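Local coordinates for hypothetical protein MG027 (Mycoplasma genitalium, PDB 1Q8C) that is of unknown function but adopts an all-helical fold resembling NusB proteins, which suggests, without proving it, a related role in RNA binding or transcription, at residues 21-24 with 25-28; 54-57 with 58-62. All coordinates share one frame; numbering follows the deposited sequence.

Contact 1 of 2, residues 21-24 with 25-28; sequences VVEF and IFSL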
ATOM      1  N   VAL A  21      -0.232   6.992   4.855  1.00 43.67           N
ATOM      2  CA  VAL A  21      -1.247   6.253   4.114  1.00 43.41           C
ATOM      3  C   VAL A  21      -1.257   4.791   4.572  1.00 43.78           C
ATOM      4  O   VAL A  21      -2.311   4.204   4.851  1.00 43.83           O
ATOM      5  CB  VAL A  21      -0.987   6.392   2.619  1.00 43.20           C
ATOM      6  CG1 VAL A  21      -2.033   5.659   1.824  1.00 44.15           C
ATOM      7  CG2 VAL A  21      -0.996   7.892   2.236  1.00 43.72           C
ATOM      8  N   VAL A  22      -0.071   4.207   4.690  1.00 43.41           N
ATOM      9  CA  VAL A  22       0.063   2.829   5.146  1.00 43.33           C
ATOM     10  C   VAL A  22      -0.622   2.601   6.502  1.00 43.42           C
ATOM     11  O   VAL A  22      -1.376   1.639   6.693  1.00 43.60           O
ATOM     12  CB  VAL A  22       1.545   2.447   5.255  1.00 43.05           C
ATOM     13  CG1 VAL A  22       1.714   1.137   6.036  1.00 43.33           C
ATOM     14  CG2 VAL A  22       2.162   2.305   3.860  1.00 43.39           C
ATOM     15  N   GLU A  23      -0.354   3.480   7.452  1.00 43.51           N
ATOM     16  CA  GLU A  23      -0.926   3.341   8.786  1.00 44.21           C
ATOM     17  C   GLU A  23      -2.445   3.447   8.709  1.00 43.84           C
ATOM     18  O   GLU A  23      -3.155   2.708   9.375  1.00 43.80           O
ATOM     19  CB  GLU A  23      -0.358   4.383   9.758  1.00 44.41           C
ATOM     20  CG  GLU A  23       0.325   3.814  10.995  1.00 47.56           C
ATOM     21  CD  GLU A  23      -0.233   2.476  11.480  1.00 51.00           C
ATOM     22  OE1 GLU A  23      -1.007   2.482  12.475  1.00 52.31           O
ATOM     23  OE2 GLU A  23       0.120   1.407  10.887  1.00 54.98           O
ATOM     24  N   PHE A  24      -2.922   4.351   7.859  1.00 43.71           N
ATOM     25  CA  PHE A  24      -4.359   4.529   7.645  1.00 43.59           C
ATOM     26  C   PHE A  24      -5.021   3.248   7.099  1.00 43.89           C
ATOM     27  O   PHE A  24      -5.995   2.740   7.663  1.00 43.83           O
ATOM     28  CB  PHE A  24      -4.571   5.692   6.680  1.00 43.43           C
ATOM     29  CG  PHE A  24      -5.991   5.908   6.304  1.00 43.07           C
ATOM     30  CD1 PHE A  24      -6.907   6.375   7.222  1.00 43.65           C
ATOM     31  CD2 PHE A  24      -6.412   5.657   5.002  1.00 44.06           C
ATOM     32  CE1 PHE A  24      -8.248   6.567   6.848  1.00 43.40           C
ATOM     33  CE2 PHE A  24      -7.710   5.851   4.622  1.00 43.68           C
ATOM     34  CZ  PHE A  24      -8.638   6.304   5.553  1.00 43.91           C
ATOM     35  N   ILE A  25      -4.469   2.741   5.998  1.00 44.03           N
ATOM     36  CA  ILE A  25      -4.968   1.549   5.334  1.00 44.14           C
ATOM     37  C   ILE A  25      -4.976   0.428   6.381  1.00 44.06           C
ATOM     38  O   ILE A  25      -5.992  -0.227   6.578  1.00 44.40           O
ATOM     39  CB  ILE A  25      -4.070   1.170   4.126  1.00 44.21           C
ATOM     40  CG1 ILE A  25      -4.193   2.194   2.993  1.00 44.56           C
ATOM     41  CG2 ILE A  25      -4.454  -0.204   3.615  1.00 44.18           C
ATOM     42  CD1 ILE A  25      -3.147   2.042   1.901  1.00 45.60           C
ATOM     43  N   PHE A  26      -3.857   0.267   7.085  1.00 43.82           N
ATOM     44  CA  PHE A  26      -3.699  -0.743   8.133  1.00 43.84           C
ATOM     45  C   PHE A  26      -4.851  -0.754   9.127  1.00 43.95           C
ATOM     46  O   PHE A  26      -5.333  -1.828   9.497  1.00 43.34           O
ATOM     47  CB  PHE A  26      -2.403  -0.519   8.932  1.00 43.70           C
ATOM     48  CG  PHE A  26      -2.192  -1.521  10.030  1.00 43.72           C
ATOM     49  CD1 PHE A  26      -2.180  -2.874   9.746  1.00 43.94           C
ATOM     50  CD2 PHE A  26      -1.995  -1.113  11.348  1.00 44.06           C
ATOM     51  CE1 PHE A  26      -1.980  -3.818  10.749  1.00 44.71           C
ATOM     52  CE2 PHE A  26      -1.789  -2.042  12.361  1.00 44.85           C
ATOM     53  CZ  PHE A  26      -1.779  -3.404  12.061  1.00 44.95           C
ATOM     54  N   SER A  27      -5.251   0.441   9.575  1.00 44.04           N
ATOM     55  CA  SER A  27      -6.285   0.597  10.593  1.00 44.01           C
ATOM     56  C   SER A  27      -7.648   0.193  10.072  1.00 44.19           C
ATOM     57  O   SER A  27      -8.527  -0.158  10.860  1.00 44.44           O
ATOM     58  CB  SER A  27      -6.340   2.044  11.108  1.00 44.21           C
ATOM     59  OG  SER A  27      -6.807   2.950  10.101  1.00 44.24           O
ATOM     60  N   LEU A  28      -7.814   0.251   8.751  1.00 44.00           N
ATOM     61  CA  LEU A  28      -9.048  -0.116   8.071  1.00 44.00           C
ATOM     62  C   LEU A  28      -9.157  -1.610   7.778  1.00 44.28           C
ATOM     63  O   LEU A  28     -10.273  -2.144   7.692  1.00 43.54           O
ATOM     64  CB  LEU A  28      -9.158   0.612   6.720  1.00 44.72           C
ATOM     65  CG  LEU A  28      -9.388   2.123   6.556  1.00 44.36           C
ATOM     66  CD1 LEU A  28      -9.236   2.472   5.103  1.00 44.77           C
ATOM     67  CD2 LEU A  28     -10.773   2.551   6.997  1.00 46.17           C
TER
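Phe24 O accepts two sound bonds from the turn that follows it, one from the hydroxyl Ser27 OG at 2.6 Å and one from the amide Leu28 N at 3.3 Å, with a third, weak one from Ser27 N. The pair lies at the C-terminal end of helix 14-28, in a chain whose all-helical architecture resembles NusB proteins. Ser27 OG sits between its own backbone N and carbonyl carbon (chi1 68°), and this rotation turns the hydroxyl back onto the carbonyl three residues earlier. The longer amide bond is bent, with an N-H...O angle of 136°. Earlier in the helix the backbone is more regular: Ile25 N reaches Val21 O at 2.8 Å along an almost linear path.

The side chains divide between two sides of the helix. The Phe24 ring runs alongside the next turn, where Leu28 CG lies over one of its faces and Leu28 CD1 comes within 3.7 Å of Phe24 CE2. The ring also meets Phe43 and Tyr46, each with its plane inclined to that of Phe24, as well as Ile39 of helix 36-45. Val21 CG1 meets the end methyl Ile25 CD1 at 3.8 Å, the side chains crossing at a slant. Further out Val21 meets Cys108 while Ile25 meets Phe64 and Ala104; the row therefore faces helices 55-81 and 100-116.

On the partly exposed side, Glu23 and Phe26 run in the same direction. The first and second torsions of Glu23 both lie away from the staggered positions, and its carboxylate rests by the Phe26 ring with the two planes 48° apart. The closest approach there is Glu23 OE2 to Phe26 CD2, 3.3 Å.

Contact 2 of 2, residues 54-57 with 58-62; sequences NEWQ and KLIVK. With NA (sodium ion), chain K.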
ATOM      1  N   ASN A  54      -2.019  16.050   2.479  1.00 43.57           N
ATOM      2  CA  ASN A  54      -2.116  16.854   1.264  1.00 43.70           C
ATOM      3  C   ASN A  54      -2.864  16.127   0.154  1.00 43.77           C
ATOM      4  O   ASN A  54      -3.277  14.963   0.322  1.00 43.51           O
ATOM      5  CB  ASN A  54      -0.722  17.360   0.795  1.00 44.16           C
ATOM      6  CG  ASN A  54       0.195  16.248   0.282  1.00 44.56           C
ATOM      7  OD1 ASN A  54      -0.180  15.079   0.227  1.00 44.08           O
ATOM      8  ND2 ASN A  54       1.416  16.627  -0.099  1.00 44.52           N
ATOM      9  N   GLU A  55      -3.075  16.814  -0.962  1.00 43.45           N
ATOM     10  CA  GLU A  55      -3.812  16.231  -2.077  1.00 43.72           C
ATOM     11  C   GLU A  55      -3.072  15.015  -2.676  1.00 43.50           C
ATOM     12  O   GLU A  55      -3.716  14.085  -3.114  1.00 43.48           O
ATOM     13  CB  GLU A  55      -4.138  17.293  -3.130  1.00 43.94           C
ATOM     14  CG  GLU A  55      -5.166  18.361  -2.675  1.00 44.27           C
ATOM     15  CD  GLU A  55      -6.528  17.775  -2.301  1.00 46.21           C
ATOM     16  OE1 GLU A  55      -7.293  18.444  -1.573  1.00 47.05           O
ATOM     17  OE2 GLU A  55      -6.841  16.635  -2.726  1.00 47.72           O
ATOM     18  N   TRP A  56      -1.743  15.001  -2.653  1.00 43.34           N
ATOM     19  CA  TRP A  56      -0.981  13.854  -3.166  1.00 43.52           C
ATOM     20  C   TRP A  56      -1.405  12.545  -2.437  1.00 43.61           C
ATOM     21  O   TRP A  56      -1.693  11.547  -3.061  1.00 43.41           O
ATOM     22  CB  TRP A  56       0.536  14.113  -3.039  1.00 43.87           C
ATOM     23  CG  TRP A  56       1.406  13.077  -3.705  1.00 43.45           C
ATOM     24  CD1 TRP A  56       1.697  12.986  -5.032  1.00 42.20           C
ATOM     25  CD2 TRP A  56       2.087  11.968  -3.073  1.00 43.42           C
ATOM     26  NE1 TRP A  56       2.505  11.899  -5.266  1.00 42.06           N
ATOM     27  CE2 TRP A  56       2.761  11.258  -4.087  1.00 42.22           C
ATOM     28  CE3 TRP A  56       2.191  11.502  -1.752  1.00 43.20           C
ATOM     29  CZ2 TRP A  56       3.522  10.124  -3.829  1.00 41.98           C
ATOM     30  CZ3 TRP A  56       2.955  10.369  -1.503  1.00 42.26           C
ATOM     31  CH2 TRP A  56       3.606   9.703  -2.533  1.00 42.77           C
ATOM     32  N   GLN A  57      -1.469  12.586  -1.113  1.00 43.49           N
ATOM     33  CA  GLN A  57      -1.854  11.446  -0.276  1.00 43.50           C
ATOM     34  C   GLN A  57      -3.348  11.061  -0.453  1.00 43.70           C
ATOM     35  O   GLN A  57      -3.704   9.889  -0.452  1.00 44.03           O
ATOM     36  CB  GLN A  57      -1.608  11.798   1.197  1.00 43.39           C
ATOM     37  CG  GLN A  57      -0.154  11.875   1.620  1.00 42.77           C
ATOM     38  CD  GLN A  57       0.012  12.414   3.015  1.00 43.15           C
ATOM     39  OE1 GLN A  57       0.479  11.716   3.897  1.00 44.56           O
ATOM     40  NE2 GLN A  57      -0.376  13.648   3.220  1.00 43.05           N
ATOM     41  N   LYS A  58      -4.199  12.074  -0.564  1.00 43.64           N
ATOM     42  CA  LYS A  58      -5.637  11.907  -0.761  1.00 44.03           C
ATOM     43  C   LYS A  58      -5.947  11.241  -2.090  1.00 43.93           C
ATOM     44  O   LYS A  58      -6.975  10.565  -2.223  1.00 44.32           O
ATOM     45  CB  LYS A  58      -6.340  13.287  -0.711  1.00 44.15           C
ATOM     46  CG  LYS A  58      -6.520  13.846   0.722  1.00 44.85           C
ATOM     47  CD  LYS A  58      -6.811  15.372   0.726  1.00 44.77           C
ATOM     48  CE  LYS A  58      -6.800  15.946   2.141  1.00 44.82           C
ATOM     49  NZ  LYS A  58      -7.250  17.390   2.242  1.00 44.71           N
ATOM     50  N   LEU A  59      -5.070  11.420  -3.072  1.00 43.68           N
ATOM     51  CA  LEU A  59      -5.293  10.778  -4.375  1.00 43.94           C
ATOM     52  C   LEU A  59      -4.942   9.285  -4.280  1.00 43.93           C
ATOM     53  O   LEU A  59      -5.582   8.468  -4.925  1.00 43.87           O
ATOM     54  CB  LEU A  59      -4.482  11.449  -5.480  1.00 43.92           C
ATOM     55  CG  LEU A  59      -5.042  12.004  -6.811  1.00 45.08           C
ATOM     56  CD1 LEU A  59      -4.298  11.366  -7.998  1.00 44.80           C
ATOM     57  CD2 LEU A  59      -6.588  11.936  -6.989  1.00 44.75           C
ATOM     58  N   ILE A  60      -3.945   8.937  -3.471  1.00 43.56           N
ATOM     59  CA  ILE A  60      -3.588   7.526  -3.227  1.00 43.56           C
ATOM     60  C   ILE A  60      -4.752   6.812  -2.524  1.00 43.70           C
ATOM     61  O   ILE A  60      -5.127   5.706  -2.892  1.00 44.20           O
ATOM     62  CB  ILE A  60      -2.272   7.411  -2.364  1.00 43.22           C
ATOM     63  CG1 ILE A  60      -1.080   7.946  -3.153  1.00 43.72           C
ATOM     64  CG2 ILE A  60      -1.988   5.938  -1.933  1.00 43.25           C
ATOM     65  CD1 ILE A  60       0.222   8.131  -2.350  1.00 43.58           C
ATOM     66  N   VAL A  61      -5.305   7.452  -1.502  1.00 43.86           N
ATOM     67  CA  VAL A  61      -6.384   6.876  -0.709  1.00 43.85           C
ATOM     68  C   VAL A  61      -7.669   6.735  -1.525  1.00 43.63           C
ATOM     69  O   VAL A  61      -8.481   5.848  -1.290  1.00 43.62           O
ATOM     70  CB  VAL A  61      -6.628   7.735   0.537  1.00 43.94           C
ATOM     71  CG1 VAL A  61      -7.980   7.383   1.219  1.00 44.56           C
ATOM     72  CG2 VAL A  61      -5.440   7.571   1.482  1.00 43.71           C
ATOM     73  N   LYS A  62      -7.833   7.616  -2.490  1.00 43.72           N
ATOM     74  CA  LYS A  62      -8.955   7.581  -3.391  1.00 44.07           C
ATOM     75  C   LYS A  62      -8.830   6.360  -4.330  1.00 43.94           C
ATOM     76  O   LYS A  62      -9.803   5.644  -4.538  1.00 44.42           O
ATOM     77  CB  LYS A  62      -9.057   8.916  -4.162  1.00 44.19           C
ATOM     78  CG  LYS A  62     -10.041   8.934  -5.357  1.00 44.57           C
ATOM     79  CD  LYS A  62     -10.547  10.353  -5.706  1.00 45.47           C
ATOM     80  CE  LYS A  62     -11.919  10.334  -6.414  1.00 45.50           C
ATOM     81  NZ  LYS A  62     -11.869  10.088  -7.886  1.00 46.48           N
TER
HETATM   82 NA    NA K 161      -9.225  10.687  -0.631  1.00 55.13          NA
HETATM   83  O   HOH W   1      -9.582  12.018   1.429  1.00 49.93           O
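The Trp56 indole carries the methyl Ile60 CD1 over one face, 3.6 Å above the plane and offset toward the rim. This is a CH-pi contact: the methyl carbon Ile60 CD1 lies 3.8 Å from the centroid of the six-membered ring of Trp56, 18° off the ring normal. The two residues sit one turn apart near the start of helix 55-81, in the NusB-like helical fold. Trp56 CG is anti to the backbone N (chi1 -172°), whereas Ile60 has CG1 anti to its carbonyl carbon, and the two side chains converge obliquely. The indole also stacks with the ring of His116 and takes a cation-pi contact from Arg14, while His116 NE2 bonds to Trp56 O; helices 14-28 and 100-116 thus both meet this residue.

Asn54 is the N-cap of the helix. Its side-chain oxygen Asn54 OD1 accepts from Gln57 N at 3.1 Å with an N-H...O angle of 163°, which occupies an amide of the first turn. The main-chain oxygen Asn54 O takes the next amide, Lys58 N, at 3.2 Å. In the following turn the bond from Ile60 N to Trp56 O is weak, but Val61 N to Gln57 O is sound.

Lys58 extends back over the start of the helix, its aliphatic chain passing Asn54 O. Glu55, bent at chi2, brings its carboxylate across this chain at a slant, with Glu55 OE2 3.7 Å from Lys58 CD. The charged ends form only a long salt bridge, Lys58 NZ to Glu55 OE1 at 4.0 Å, so the pairing is probably loose. The backbone of Lys58 has a further partner: its carbonyl oxygen Lys58 O binds a sodium ion at 2.8 Å, and a water oxygen ligates that sodium ion at 2.5 Å.

Both contacts join successive turns, within helix 14-28 and at the start of helix 55-81, their centres 13 Å apart. They touch where the helices pack: Phe24 CE2 meets Val61 CG1 at 3.7 Å, and Val21 CG1 meets Ile60 CG2 at 3.8 Å. Contact 1 is buried, its centre about 8 Å from that of the chain, and mainly aromatic and aliphatic, with a serine hydroxyl on a helix carbonyl and an acid at the margin. Contact 2, partly buried and about 12 Å out, adds a helix cap, a long ion pair and a sodium site. Helix 36-45 borders both; helix 100-116 gives contact 1 apolar neighbours, contact 2 polar ones, among them a histidine.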